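Local coordinates for protein 1A (PDB 6C3R), which suppresses antiviral RNA silencing in insect cells by inactivating host AGO2 and recruiting a cellular ubiquitin ligase that promotes its degradation, at residues C53-I56 / K57-E61. Numbering follows the deposited sequence.
Sequences CDRI and KREEE
Arg55 and Glu59 run side by side on one flank of the helix and close an i to i+4 salt bridge, NH1 of Arg55 lying 2.6 Å from OE1 of Glu59. The carboxylate oxygen comes to the edge of the guanidinium, near its plane, although the two flat groups are turned 62° apart. Bends at chi2 and chi3 bring the arginine tip back toward its partner, whereas Glu59 reaches out extended, with CG anti to the backbone N (chi1 -169°). One residue further on, CG2 of Ile56 lies 3.2 Å from OE2 of Glu60. Each oxygen of that carboxylate has a polar partner: OE1 takes Lys57 NZ at 2.9 Å through its syn lone pair, and OE2 is hydrogen-bonded to Ser41 OG, while the Ser41 carbonyl accepts Lys57 NZ. The backbone supplies regular i to i+4 bonds, among them Arg58 N to Asp54 O at 2.8 Å. Beyond the helix lie Phe87 of helix 77-90, against which Glu59 packs, and Cys51 of the second subunit, which meets Ile56. Ion pairs spaced three and four residues apart are typical of alpha-helices; here they lie on the N-terminal turns of helix 53-70, which the Cys43-Cys53 disulfide joins to strand 42-45.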
ATOM      1  N   CYS A  53      -5.481  -3.247   7.610  1.00 51.92           N
ATOM      2  CA  CYS A  53      -6.726  -3.897   7.230  1.00 53.32           C
ATOM      3  C   CYS A  53      -7.740  -2.909   6.683  1.00 51.86           C
ATOM      4  O   CYS A  53      -8.521  -3.270   5.805  1.00 50.76           O
ATOM      5  CB  CYS A  53      -7.358  -4.647   8.408  1.00 57.25           C
ATOM      6  SG  CYS A  53      -6.459  -6.119   8.961  1.00 63.36           S
ATOM      7  N   ASP A  54      -7.740  -1.683   7.219  1.00 50.44           N
ATOM      8  CA  ASP A  54      -8.621  -0.623   6.754  1.00 49.35           C
ATOM      9  C   ASP A  54      -8.394  -0.336   5.282  1.00 47.47           C
ATOM     10  O   ASP A  54      -9.340  -0.247   4.511  1.00 44.90           O
ATOM     11  CB  ASP A  54      -8.375   0.673   7.520  1.00 52.17           C
ATOM     12  CG  ASP A  54      -8.786   0.600   8.998  1.00 55.43           C
ATOM     13  OD1 ASP A  54      -9.636  -0.226   9.411  1.00 55.96           O
ATOM     14  OD2 ASP A  54      -8.231   1.418   9.760  1.00 59.13           O
ATOM     15  N   ARG A  55      -7.129  -0.167   4.917  1.00 46.80           N
ATOM     16  CA  ARG A  55      -6.720   0.050   3.520  1.00 47.04           C
ATOM     17  C   ARG A  55      -7.342  -1.040   2.631  1.00 44.79           C
ATOM     18  O   ARG A  55      -7.967  -0.747   1.638  1.00 42.83           O
ATOM     19  CB  ARG A  55      -5.187   0.052   3.435  1.00 50.10           C
ATOM     20  CG  ARG A  55      -4.535   1.029   2.463  1.00 53.29           C
ATOM     21  CD  ARG A  55      -4.292   0.435   1.091  1.00 57.45           C
ATOM     22  NE  ARG A  55      -3.723  -0.920   1.152  1.00 61.18           N
ATOM     23  CZ  ARG A  55      -3.794  -1.833   0.174  1.00 64.66           C
ATOM     24  NH1 ARG A  55      -4.381  -1.568  -1.007  1.00 63.82           N
ATOM     25  NH2 ARG A  55      -3.251  -3.037   0.377  1.00 66.78           N
ATOM     26  N   ILE A  56      -7.211  -2.294   3.057  1.00 45.06           N
ATOM     27  CA  ILE A  56      -7.834  -3.460   2.400  1.00 43.84           C
ATOM     28  C   ILE A  56      -9.350  -3.270   2.295  1.00 42.50           C
ATOM     29  O   ILE A  56      -9.918  -3.391   1.219  1.00 41.73           O
ATOM     30  CB  ILE A  56      -7.561  -4.803   3.172  1.00 44.64           C
ATOM     31  CG1 ILE A  56      -6.074  -5.101   3.379  1.00 46.54           C
ATOM     32  CG2 ILE A  56      -8.198  -5.983   2.482  1.00 45.17           C
ATOM     33  CD1 ILE A  56      -5.231  -4.939   2.140  1.00 48.23           C
ATOM     34  N   LYS A  57     -10.000  -3.000   3.418  1.00 42.72           N
ATOM     35  CA  LYS A  57     -11.462  -2.938   3.466  1.00 44.37           C
ATOM     36  C   LYS A  57     -12.046  -1.823   2.591  1.00 42.49           C
ATOM     37  O   LYS A  57     -13.010  -2.034   1.855  1.00 41.20           O
ATOM     38  CB  LYS A  57     -11.934  -2.805   4.909  1.00 47.30           C
ATOM     39  CG  LYS A  57     -11.731  -4.082   5.715  1.00 50.46           C
ATOM     40  CD  LYS A  57     -12.808  -5.107   5.383  1.00 53.45           C
ATOM     41  CE  LYS A  57     -12.274  -6.535   5.358  1.00 56.39           C
ATOM     42  NZ  LYS A  57     -13.266  -7.457   4.728  1.00 58.44           N
ATOM     43  N   ARG A  58     -11.424  -0.658   2.663  1.00 41.79           N
ATOM     44  CA  ARG A  58     -11.682   0.441   1.737  1.00 42.14           C
ATOM     45  C   ARG A  58     -11.570   0.055   0.245  1.00 39.86           C
ATOM     46  O   ARG A  58     -12.421   0.451  -0.549  1.00 37.80           O
ATOM     47  CB  ARG A  58     -10.747   1.602   2.066  1.00 42.89           C
ATOM     48  CG  ARG A  58     -10.851   2.803   1.154  1.00 44.24           C
ATOM     49  CD  ARG A  58     -12.177   3.531   1.305  1.00 46.44           C
ATOM     50  NE  ARG A  58     -12.051   4.904   0.798  1.00 48.08           N
ATOM     51  CZ  ARG A  58     -13.055   5.691   0.415  1.00 50.26           C
ATOM     52  NH1 ARG A  58     -14.327   5.288   0.482  1.00 52.42           N
ATOM     53  NH2 ARG A  58     -12.780   6.912  -0.034  1.00 51.33           N
ATOM     54  N   GLU A  59     -10.531  -0.692  -0.121  1.00 39.29           N
ATOM     55  CA  GLU A  59     -10.345  -1.155  -1.503  1.00 40.09           C
ATOM     56  C   GLU A  59     -11.523  -2.040  -1.976  1.00 40.25           C
ATOM     57  O   GLU A  59     -12.075  -1.842  -3.059  1.00 38.92           O
ATOM     58  CB  GLU A  59      -8.980  -1.867  -1.668  1.00 41.42           C
ATOM     59  CG  GLU A  59      -8.594  -2.135  -3.135  1.00 44.13           C
ATOM     60  CD  GLU A  59      -7.106  -2.467  -3.390  1.00 46.98           C
ATOM     61  OE1 GLU A  59      -6.204  -1.749  -2.912  1.00 50.29           O
ATOM     62  OE2 GLU A  59      -6.813  -3.442  -4.112  1.00 48.80           O
ATOM     63  N   GLU A  60     -11.935  -2.984  -1.132  1.00 42.33           N
ATOM     64  CA  GLU A  60     -13.081  -3.876  -1.420  1.00 42.31           C
ATOM     65  C   GLU A  60     -14.400  -3.110  -1.571  1.00 39.04           C
ATOM     66  O   GLU A  60     -15.211  -3.425  -2.417  1.00 37.19           O
ATOM     67  CB  GLU A  60     -13.247  -4.906  -0.297  1.00 45.45           C
ATOM     68  CG  GLU A  60     -12.069  -5.853  -0.109  1.00 48.71           C
ATOM     69  CD  GLU A  60     -12.088  -6.620   1.227  1.00 53.17           C
ATOM     70  OE1 GLU A  60     -13.145  -6.622   1.942  1.00 54.26           O
ATOM     71  OE2 GLU A  60     -11.030  -7.240   1.551  1.00 52.67           O
ATOM     72  N   GLU A  61     -14.600  -2.129  -0.699  1.00 37.45           N
ATOM     73  CA  GLU A  61     -15.793  -1.279  -0.682  1.00 36.59           C
ATOM     74  C   GLU A  61     -15.931  -0.515  -2.007  1.00 34.55           C
ATOM     75  O   GLU A  61     -17.015  -0.476  -2.623  1.00 34.00           O
ATOM     76  CB  GLU A  61     -15.697  -0.317   0.509  1.00 38.05           C
ATOM     77  CG  GLU A  61     -16.934   0.525   0.752  1.00 41.13           C
ATOM     78  CD  GLU A  61     -16.681   1.761   1.607  1.00 44.03           C
ATOM     79  OE1 GLU A  61     -17.458   1.998   2.567  1.00 47.81           O
ATOM     80  OE2 GLU A  61     -15.718   2.518   1.331  1.00 44.99           O
TER